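Local coordinates for chitin elicitor-binding protein (Oryza sativa subsp. japonica, PDB 5JCD), which binds chitin oligosaccharide elicitors and takes part in perceiving and transducing the signal for defence responses, at residues A[5-8]-A[9-13]; A[94-98]-A[99-103]; A[158-161]-A[162-166]. All blocks are in the same frame, centred on the assembly; numbering follows the deposited sequence.

Contact 1 of 3, residues A[5-8]-A[9-13]; sequences CAVA and SGTTC
Ala8 and Thr11 are the first and last residues of a type II beta turn, with Ser9 and Gly10 at its corners, that leads the loop after strand 3-4 into strand 12-20. The turn is closed by its defining bond, Thr11 N to Ala8 O, at 3.0 Å. Thr11 OG1 also donates to Ala8 O, at 2.5 Å, so short that the exact length is doubtful. One acceptor thus serves two donors of a single residue, the backbone bond sound, the hydroxyl bond present but of uncertain length. A chi1 of -64° sets OG1 beside the backbone N of Thr11, so the two donors reach back over the turn together. Gly10 suits the third position because, at phi 95°, a beta carbon would press on the carbonyl of Ser9. Neighbouring parts of the chain meet other polar needs: Ala6 N donates to Asp137 OD1, while the backbones of Gly10 and Thr11 bond to Cys72 of strand 63-72. Disulfides Cys5-Cys72 and Cys13-Cys136 anchor the chain on either side of the turn in sequence. On its apolar side, Val7 crosses Thr11 at about a right angle, and the methyl Val7 CG2 lies 3.6 Å from Thr11 CB.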
ATOM      1  N   CYS A   5       7.308  -9.277  -7.839  1.00 44.07           N
ATOM      2  CA  CYS A   5       8.361  -8.486  -8.460  1.00 38.49           C
ATOM      3  C   CYS A   5       9.458  -9.425  -8.936  1.00 41.32           C
ATOM      4  O   CYS A   5       9.957 -10.237  -8.156  1.00 45.44           O
ATOM      5  CB  CYS A   5       8.951  -7.474  -7.476  1.00 34.83           C
ATOM      6  SG  CYS A   5      10.178  -6.372  -8.206  1.00 50.22           S
ATOM      7  N   ALA A   6       9.852  -9.290 -10.202  1.00 38.67           N
ATOM      8  CA  ALA A   6      10.738 -10.259 -10.842  1.00 41.28           C
ATOM      9  C   ALA A   6      12.133  -9.727 -11.220  1.00 46.45           C
ATOM     10  O   ALA A   6      12.920 -10.452 -11.830  1.00 40.79           O
ATOM     11  CB  ALA A   6      10.059 -10.811 -12.081  1.00 31.87           C
ATOM     12  N   VAL A   7      12.434  -8.486 -10.848  1.00 34.11           N
ATOM     13  CA  VAL A   7      13.718  -7.875 -11.156  1.00 39.07           C
ATOM     14  C   VAL A   7      14.770  -8.270 -10.141  1.00 46.30           C
ATOM     15  O   VAL A   7      14.469  -8.972  -9.175  1.00 41.93           O
ATOM     16  CB  VAL A   7      13.596  -6.358 -11.202  1.00 52.00           C
ATOM     17  CG1 VAL A   7      12.516  -5.942 -12.235  1.00 26.74           C
ATOM     18  CG2 VAL A   7      13.252  -5.837  -9.832  1.00 48.05           C
ATOM     19  N   ALA A   8      16.001  -7.804 -10.339  1.00 44.63           N
ATOM     20  CA  ALA A   8      17.097  -8.209  -9.467  1.00 40.82           C
ATOM     21  C   ALA A   8      16.831  -7.839  -8.020  1.00 44.44           C
ATOM     22  O   ALA A   8      16.432  -6.708  -7.703  1.00 42.78           O
ATOM     23  CB  ALA A   8      18.409  -7.594  -9.916  1.00 33.35           C
ATOM     24  N   SER A   9      17.072  -8.809  -7.150  1.00 34.17           N
ATOM     25  CA  SER A   9      16.927  -8.620  -5.722  1.00 39.17           C
ATOM     26  C   SER A   9      17.751  -7.432  -5.266  1.00 37.34           C
ATOM     27  O   SER A   9      18.885  -7.257  -5.698  1.00 32.98           O
ATOM     28  CB  SER A   9      17.364  -9.874  -4.989  1.00 38.52           C
ATOM     29  OG  SER A   9      17.301  -9.658  -3.596  1.00 56.38           O
ATOM     30  N   GLY A  10      17.169  -6.613  -4.398  1.00 39.43           N
ATOM     31  CA  GLY A  10      17.824  -5.403  -3.931  1.00 37.57           C
ATOM     32  C   GLY A  10      17.413  -4.189  -4.738  1.00 41.27           C
ATOM     33  O   GLY A  10      17.757  -3.068  -4.384  1.00 49.58           O
ATOM     34  N   THR A  11      16.661  -4.400  -5.818  1.00 42.75           N
ATOM     35  CA  THR A  11      16.172  -3.281  -6.625  1.00 41.83           C
ATOM     36  C   THR A  11      15.286  -2.382  -5.774  1.00 44.30           C
ATOM     37  O   THR A  11      14.416  -2.841  -5.041  1.00 40.30           O
ATOM     38  CB  THR A  11      15.354  -3.755  -7.848  1.00 37.51           C
ATOM     39  OG1 THR A  11      16.203  -4.491  -8.734  1.00 37.01           O
ATOM     40  CG2 THR A  11      14.728  -2.562  -8.604  1.00 28.87           C
ATOM     41  N   THR A  12      15.515  -1.090  -5.899  1.00 42.31           N
ATOM     42  CA  THR A  12      14.730  -0.120  -5.199  1.00 42.31           C
ATOM     43  C   THR A  12      14.047   0.808  -6.202  1.00 41.24           C
ATOM     44  O   THR A  12      14.688   1.243  -7.165  1.00 41.38           O
ATOM     45  CB  THR A  12      15.664   0.632  -4.193  1.00 48.06           C
ATOM     46  OG1 THR A  12      15.408   0.155  -2.862  1.00 48.78           O
ATOM     47  CG2 THR A  12      15.512   2.140  -4.273  1.00 46.42           C
ATOM     48  N   CYS A  13      12.764   1.108  -5.958  1.00 29.83           N
ATOM     49  CA  CYS A  13      11.985   2.069  -6.756  1.00 32.48           C
ATOM     50  C   CYS A  13      10.939   2.775  -5.877  1.00 37.35           C
ATOM     51  O   CYS A  13      10.817   2.487  -4.691  1.00 38.82           O
ATOM     52  CB  CYS A  13      11.293   1.390  -7.963  1.00 28.79           C
ATOM     53  SG  CYS A  13      10.025   0.085  -7.565  1.00 32.77           S
TER

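Contact 2 of 3, residues A[94-98]-A[99-103]; sequences DAIAR and NVFNA
Ile96 O is gripped by two backbone donors, Val100 N at 3.0 Å and Phe101 N at 3.2 Å. The first is the ordinary helical bond, with its donor lifted 36° out of the carbonyl plane; the second reaches one residue further and comes in almost along the C=O axis. This change of span is the pi-type widening of helix 93-100, the first helix of a LysM domain, as it runs out. One residue earlier Asn99 N binds Ala95 O at 2.7 Å, and the side-chain amide of Asn99 lies back along the helix, its ND2 3.5 Å from Ala95 CB. At the far end Ala103 N closes on Ala97 O, also at 2.7 Å, spanning six residues, while Phe101 N makes a weak bond to that oxygen. The chain is brought round by Asn102 and Ala103, both with positive phi; asparagine takes such a left-handed conformation readily, and its OD1 accepts from Thr20 N, joining the turn to strand 12-20.

The apolar side is built from Ile96, Val100 and Phe101. With CG2 anti to the backbone N (CG1 lies at chi1 -67°), Ile96 places that methyl in the plane of the Phe101 ring, at its edge, 3.7 Å from CE2. Val100 CG1 stands 3.6 Å above one ring face, offset toward the rim. Ile96 and Phe101 point the same way, into the interior, where the ring touches Ile130; on another side of the helix Ala97 meets Ile110 of helix 107-113. Small Ala95, like Asp94, belongs by similarity to a chitin-binding site. The chemistry thus implies a helix end whose carbonyls are satisfied by successively longer backbone spans in the widened turn, while a branched aliphatic and an aromatic side chain pack against each other on its buried side.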
ATOM      1  N   ASP A  94      -4.072  -9.286  13.119  1.00 54.82           N
ATOM      2  CA  ASP A  94      -5.185  -9.226  12.177  1.00 52.10           C
ATOM      3  C   ASP A  94      -5.927  -7.900  12.260  1.00 52.99           C
ATOM      4  O   ASP A  94      -6.385  -7.384  11.249  1.00 55.34           O
ATOM      5  CB  ASP A  94      -6.153 -10.370  12.444  1.00 45.13           C
ATOM      6  CG  ASP A  94      -7.197 -10.521  11.360  1.00 48.93           C
ATOM      7  OD1 ASP A  94      -6.844 -11.058  10.289  1.00 45.66           O
ATOM      8  OD2 ASP A  94      -8.372 -10.137  11.588  1.00 48.36           O
ATOM      9  N   ALA A  95      -6.090  -7.371  13.466  1.00 48.67           N
ATOM     10  CA  ALA A  95      -6.727  -6.070  13.624  1.00 48.65           C
ATOM     11  C   ALA A  95      -5.814  -4.939  13.120  1.00 51.67           C
ATOM     12  O   ALA A  95      -6.283  -3.949  12.575  1.00 52.88           O
ATOM     13  CB  ALA A  95      -7.109  -5.833  15.072  1.00 44.72           C
ATOM     14  N   ILE A  96      -4.511  -5.084  13.309  1.00 45.08           N
ATOM     15  CA  ILE A  96      -3.560  -4.109  12.803  1.00 42.46           C
ATOM     16  C   ILE A  96      -3.572  -4.107  11.273  1.00 43.76           C
ATOM     17  O   ILE A  96      -3.722  -3.067  10.647  1.00 44.17           O
ATOM     18  CB  ILE A  96      -2.149  -4.442  13.273  1.00 44.87           C
ATOM     19  CG1 ILE A  96      -2.047  -4.269  14.798  1.00 46.30           C
ATOM     20  CG2 ILE A  96      -1.124  -3.557  12.523  1.00 43.99           C
ATOM     21  CD1 ILE A  96      -0.865  -4.981  15.439  1.00 33.66           C
ATOM     22  N   ALA A  97      -3.452  -5.295  10.699  1.00 36.33           N
ATOM     23  CA  ALA A  97      -3.517  -5.498   9.279  1.00 30.95           C
ATOM     24  C   ALA A  97      -4.788  -4.890   8.668  1.00 50.12           C
ATOM     25  O   ALA A  97      -4.721  -4.121   7.698  1.00 52.28           O
ATOM     26  CB  ALA A  97      -3.439  -6.998   8.977  1.00 31.50           C
ATOM     27  N   ARG A  98      -5.939  -5.205   9.256  1.00 48.64           N
ATOM     28  CA  ARG A  98      -7.223  -4.809   8.681  1.00 40.80           C
ATOM     29  C   ARG A  98      -7.712  -3.413   9.046  1.00 41.49           C
ATOM     30  O   ARG A  98      -8.295  -2.724   8.219  1.00 46.87           O
ATOM     31  CB  ARG A  98      -8.298  -5.824   9.047  1.00 39.54           C
ATOM     32  CG  ARG A  98      -8.017  -7.204   8.533  1.00 46.63           C
ATOM     33  CD  ARG A  98      -9.201  -8.122   8.736  1.00 38.51           C
ATOM     34  NE  ARG A  98      -9.364  -8.972   7.566  1.00 44.01           N
ATOM     35  CZ  ARG A  98      -8.718 -10.113   7.404  1.00 46.02           C
ATOM     36  NH1 ARG A  98      -7.887 -10.521   8.351  1.00 55.79           N
ATOM     37  NH2 ARG A  98      -8.897 -10.842   6.308  1.00 38.31           N
ATOM     38  N   ASN A  99      -7.525  -3.030  10.302  1.00 43.96           N
ATOM     39  CA  ASN A  99      -8.059  -1.783  10.833  1.00 36.27           C
ATOM     40  C   ASN A  99      -7.079  -0.623  10.786  1.00 33.83           C
ATOM     41  O   ASN A  99      -7.481   0.534  10.925  1.00 45.33           O
ATOM     42  CB  ASN A  99      -8.585  -1.980  12.258  1.00 42.87           C
ATOM     43  CG  ASN A  99      -9.564  -3.136  12.352  1.00 49.88           C
ATOM     44  OD1 ASN A  99     -10.332  -3.376  11.434  1.00 43.14           O
ATOM     45  ND2 ASN A  99      -9.496  -3.893  13.445  1.00 59.04           N
ATOM     46  N   VAL A 100      -5.789  -0.923  10.665  1.00 29.54           N
ATOM     47  CA  VAL A 100      -4.802   0.147  10.497  1.00 43.41           C
ATOM     48  C   VAL A 100      -4.279   0.278   9.047  1.00 42.35           C
ATOM     49  O   VAL A 100      -4.147   1.382   8.520  1.00 39.60           O
ATOM     50  CB  VAL A 100      -3.632  -0.012  11.471  1.00 43.88           C
ATOM     51  CG1 VAL A 100      -2.740   1.229  11.437  1.00 33.32           C
ATOM     52  CG2 VAL A 100      -4.170  -0.230  12.870  1.00 38.91           C
ATOM     53  N   PHE A 101      -4.013  -0.853   8.404  1.00 37.83           N
ATOM     54  CA  PHE A 101      -3.400  -0.847   7.086  1.00 27.39           C
ATOM     55  C   PHE A 101      -4.298  -1.380   5.964  1.00 38.64           C
ATOM     56  O   PHE A 101      -3.812  -1.973   4.975  1.00 33.70           O
ATOM     57  CB  PHE A 101      -2.061  -1.568   7.148  1.00 31.60           C
ATOM     58  CG  PHE A 101      -1.104  -0.921   8.093  1.00 38.03           C
ATOM     59  CD1 PHE A 101      -0.465   0.258   7.747  1.00 33.09           C
ATOM     60  CD2 PHE A 101      -0.883  -1.458   9.358  1.00 40.39           C
ATOM     61  CE1 PHE A 101       0.399   0.882   8.618  1.00 32.42           C
ATOM     62  CE2 PHE A 101      -0.016  -0.843  10.250  1.00 32.29           C
ATOM     63  CZ  PHE A 101       0.632   0.328   9.882  1.00 39.17           C
ATOM     64  N   ASN A 102      -5.608  -1.184   6.134  1.00 33.53           N
ATOM     65  CA  ASN A 102      -6.549  -1.376   5.047  1.00 34.59           C
ATOM     66  C   ASN A 102      -6.549  -2.809   4.524  1.00 29.60           C
ATOM     67  O   ASN A 102      -7.006  -3.062   3.415  1.00 30.18           O
ATOM     68  CB  ASN A 102      -6.181  -0.441   3.863  1.00 34.18           C
ATOM     69  CG  ASN A 102      -6.389   1.039   4.155  1.00 36.10           C
ATOM     70  OD1 ASN A 102      -6.110   1.881   3.300  1.00 46.06           O
ATOM     71  ND2 ASN A 102      -6.900   1.366   5.332  1.00 29.29           N
ATOM     72  N   ALA A 103      -6.041  -3.743   5.317  1.00 37.52           N
ATOM     73  CA  ALA A 103      -5.795  -5.107   4.840  1.00 40.77           C
ATOM     74  C   ALA A 103      -4.915  -5.156   3.577  1.00 43.09           C
ATOM     75  O   ALA A 103      -5.020  -6.098   2.788  1.00 41.34           O
ATOM     76  CB  ALA A 103      -7.115  -5.866   4.610  1.00 20.70           C
TER

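Contact 3 of 3, residues A[158-161]-A[162-166]; sequences SAIA and AKYGV
Ala161 and Val166 meet twice at the end of helix 157-163, once by backbone and once by side chain. Val166 N donates to Ala161 O at 2.9 Å, from 37° out of the carbonyl plane, and Ala161 CB packs 4.1 Å from Val166 CG1. With Gly165 N bound to Ala162 O at 3.0 Å, this is a Schellman motif, and the apolar pair bracketing it is its usual companion. Ala161 O also receives a weak bond from Tyr164 N, whose other acceptor is Ile160 O at 3.3 Å. The turn depends on Gly165, whose positive phi reverses the chain; a residue lacking a beta carbon enters that conformation without strain.

Behind the cap, regular helical bonds hold the last turn in place: Ala162 N to Ser158 O at 3.0 Å and Lys163 N to Ala159 O at 2.9 Å, both fairly straight. Tyr164 leaves the helix with CG beside its backbone N (chi1 -70°), which lays CD2 4.4 Å from Ile160 CG2. Over the centre of one ring face lies Lys163 CG, 4.2 Å above the plane; the rest of that lysine runs out extended, as befits a charged residue on an exposed position. Further back Asn156 OD1 accepts from Ala159 N at the start of the helix, where Ser158 is a chitin-binding residue and Ala159 touches a bound NAG.

The helix belongs to the second annotated LysM repeat. Its inner side lies against helix 168-174, with Ile160 and Ala161 both on Leu171, and against strand 145-150, where Ile160 touches Tyr149 and Tyr164 touches Leu147. Ile160 also reaches Leu183, another chitin-binding residue, and Val166 rests on Pro194 just beyond strand 188-193.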
ATOM      1  N   SER A 158     -13.168  -1.954 -15.295  1.00 43.43           N
ATOM      2  CA  SER A 158     -13.171  -1.011 -16.395  1.00 33.61           C
ATOM      3  C   SER A 158     -12.974   0.399 -15.885  1.00 35.33           C
ATOM      4  O   SER A 158     -12.063   1.104 -16.316  1.00 47.45           O
ATOM      5  CB  SER A 158     -14.470  -1.102 -17.198  1.00 40.57           C
ATOM      6  OG  SER A 158     -14.404  -0.260 -18.338  1.00 52.46           O
ATOM      7  N   ALA A 159     -13.828   0.813 -14.960  1.00 39.90           N
ATOM      8  CA  ALA A 159     -13.747   2.174 -14.445  1.00 35.00           C
ATOM      9  C   ALA A 159     -12.474   2.399 -13.632  1.00 39.30           C
ATOM     10  O   ALA A 159     -11.922   3.493 -13.635  1.00 47.47           O
ATOM     11  CB  ALA A 159     -14.954   2.505 -13.633  1.00 30.94           C
ATOM     12  N   ILE A 160     -12.013   1.364 -12.934  1.00 33.57           N
ATOM     13  CA  ILE A 160     -10.793   1.489 -12.156  1.00 33.40           C
ATOM     14  C   ILE A 160      -9.598   1.687 -13.092  1.00 31.83           C
ATOM     15  O   ILE A 160      -8.792   2.576 -12.890  1.00 35.98           O
ATOM     16  CB  ILE A 160     -10.580   0.260 -11.242  1.00 30.81           C
ATOM     17  CG1 ILE A 160     -11.608   0.246 -10.094  1.00 25.70           C
ATOM     18  CG2 ILE A 160      -9.172   0.242 -10.682  1.00 24.25           C
ATOM     19  CD1 ILE A 160     -11.670  -1.090  -9.360  1.00 20.38           C
ATOM     20  N   ALA A 161      -9.494   0.849 -14.114  1.00 36.20           N
ATOM     21  CA  ALA A 161      -8.421   0.971 -15.084  1.00 40.23           C
ATOM     22  C   ALA A 161      -8.429   2.345 -15.729  1.00 47.02           C
ATOM     23  O   ALA A 161      -7.390   2.992 -15.813  1.00 50.80           O
ATOM     24  CB  ALA A 161      -8.539  -0.108 -16.146  1.00 43.32           C
ATOM     25  N   ALA A 162      -9.609   2.801 -16.143  1.00 44.71           N
ATOM     26  CA  ALA A 162      -9.710   4.076 -16.850  1.00 43.98           C
ATOM     27  C   ALA A 162      -9.305   5.219 -15.956  1.00 43.57           C
ATOM     28  O   ALA A 162      -8.561   6.096 -16.381  1.00 52.53           O
ATOM     29  CB  ALA A 162     -11.121   4.305 -17.397  1.00 34.66           C
ATOM     30  N   LYS A 163      -9.784   5.211 -14.720  1.00 35.33           N
ATOM     31  CA  LYS A 163      -9.410   6.266 -13.787  1.00 32.52           C
ATOM     32  C   LYS A 163      -7.870   6.367 -13.631  1.00 34.95           C
ATOM     33  O   LYS A 163      -7.340   7.437 -13.365  1.00 39.80           O
ATOM     34  CB  LYS A 163     -10.093   6.112 -12.409  1.00 38.09           C
ATOM     35  CG  LYS A 163      -9.455   7.085 -11.419  1.00 56.76           C
ATOM     36  CD  LYS A 163     -10.221   7.468 -10.183  1.00 64.17           C
ATOM     37  CE  LYS A 163      -9.542   8.737  -9.620  1.00 69.69           C
ATOM     38  NZ  LYS A 163     -10.220   9.372  -8.462  1.00 74.96           N
ATOM     39  N   TYR A 164      -7.152   5.261 -13.796  1.00 38.81           N
ATOM     40  CA  TYR A 164      -5.704   5.313 -13.623  1.00 45.92           C
ATOM     41  C   TYR A 164      -4.942   5.302 -14.938  1.00 42.45           C
ATOM     42  O   TYR A 164      -3.738   5.026 -14.960  1.00 38.56           O
ATOM     43  CB  TYR A 164      -5.207   4.231 -12.644  1.00 39.90           C
ATOM     44  CG  TYR A 164      -5.662   4.569 -11.241  1.00 41.78           C
ATOM     45  CD1 TYR A 164      -5.168   5.703 -10.596  1.00 34.13           C
ATOM     46  CD2 TYR A 164      -6.612   3.789 -10.574  1.00 29.70           C
ATOM     47  CE1 TYR A 164      -5.606   6.049  -9.327  1.00 34.93           C
ATOM     48  CE2 TYR A 164      -7.047   4.123  -9.290  1.00 28.83           C
ATOM     49  CZ  TYR A 164      -6.542   5.247  -8.680  1.00 35.65           C
ATOM     50  OH  TYR A 164      -6.979   5.590  -7.431  1.00 40.94           O
ATOM     51  N   GLY A 165      -5.659   5.585 -16.025  1.00 42.29           N
ATOM     52  CA  GLY A 165      -5.043   5.753 -17.339  1.00 44.11           C
ATOM     53  C   GLY A 165      -4.339   4.479 -17.734  1.00 48.43           C
ATOM     54  O   GLY A 165      -3.222   4.467 -18.246  1.00 56.66           O
ATOM     55  N   VAL A 166      -5.017   3.386 -17.457  1.00 39.90           N
ATOM     56  CA  VAL A 166      -4.488   2.085 -17.731  1.00 43.94           C
ATOM     57  C   VAL A 166      -5.520   1.296 -18.515  1.00 45.46           C
ATOM     58  O   VAL A 166      -6.716   1.566 -18.443  1.00 53.08           O
ATOM     59  CB  VAL A 166      -4.068   1.414 -16.397  1.00 51.09           C
ATOM     60  CG1 VAL A 166      -4.454  -0.045 -16.329  1.00 42.58           C
ATOM     61  CG2 VAL A 166      -2.588   1.622 -16.159  1.00 46.51           C
TER

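How the contacts relate
The three contacts stand apart, with centres about 26 Å from one another in every pairing. Nearest atoms are about 17 Å apart between contacts 1 and 2, 15 Å between 1 and 3, and 11 Å between 2 and 3. Contacts 2 and 3 are counterparts: each lies at the C-terminal part of a helix, in different LysM repeats, and each has a chitin-binding assignment, by similarity for Asp94 and Ala95 and by experiment for Ser158. Contact 3 touches a bound NAG through Ala159, whereas the side chain of Asn99 in contact 2 stays about 10 Å from one. Contact 1 is a disulfide-anchored turn away from the annotated binding sites, and it lies across the chain's centre from contact 2.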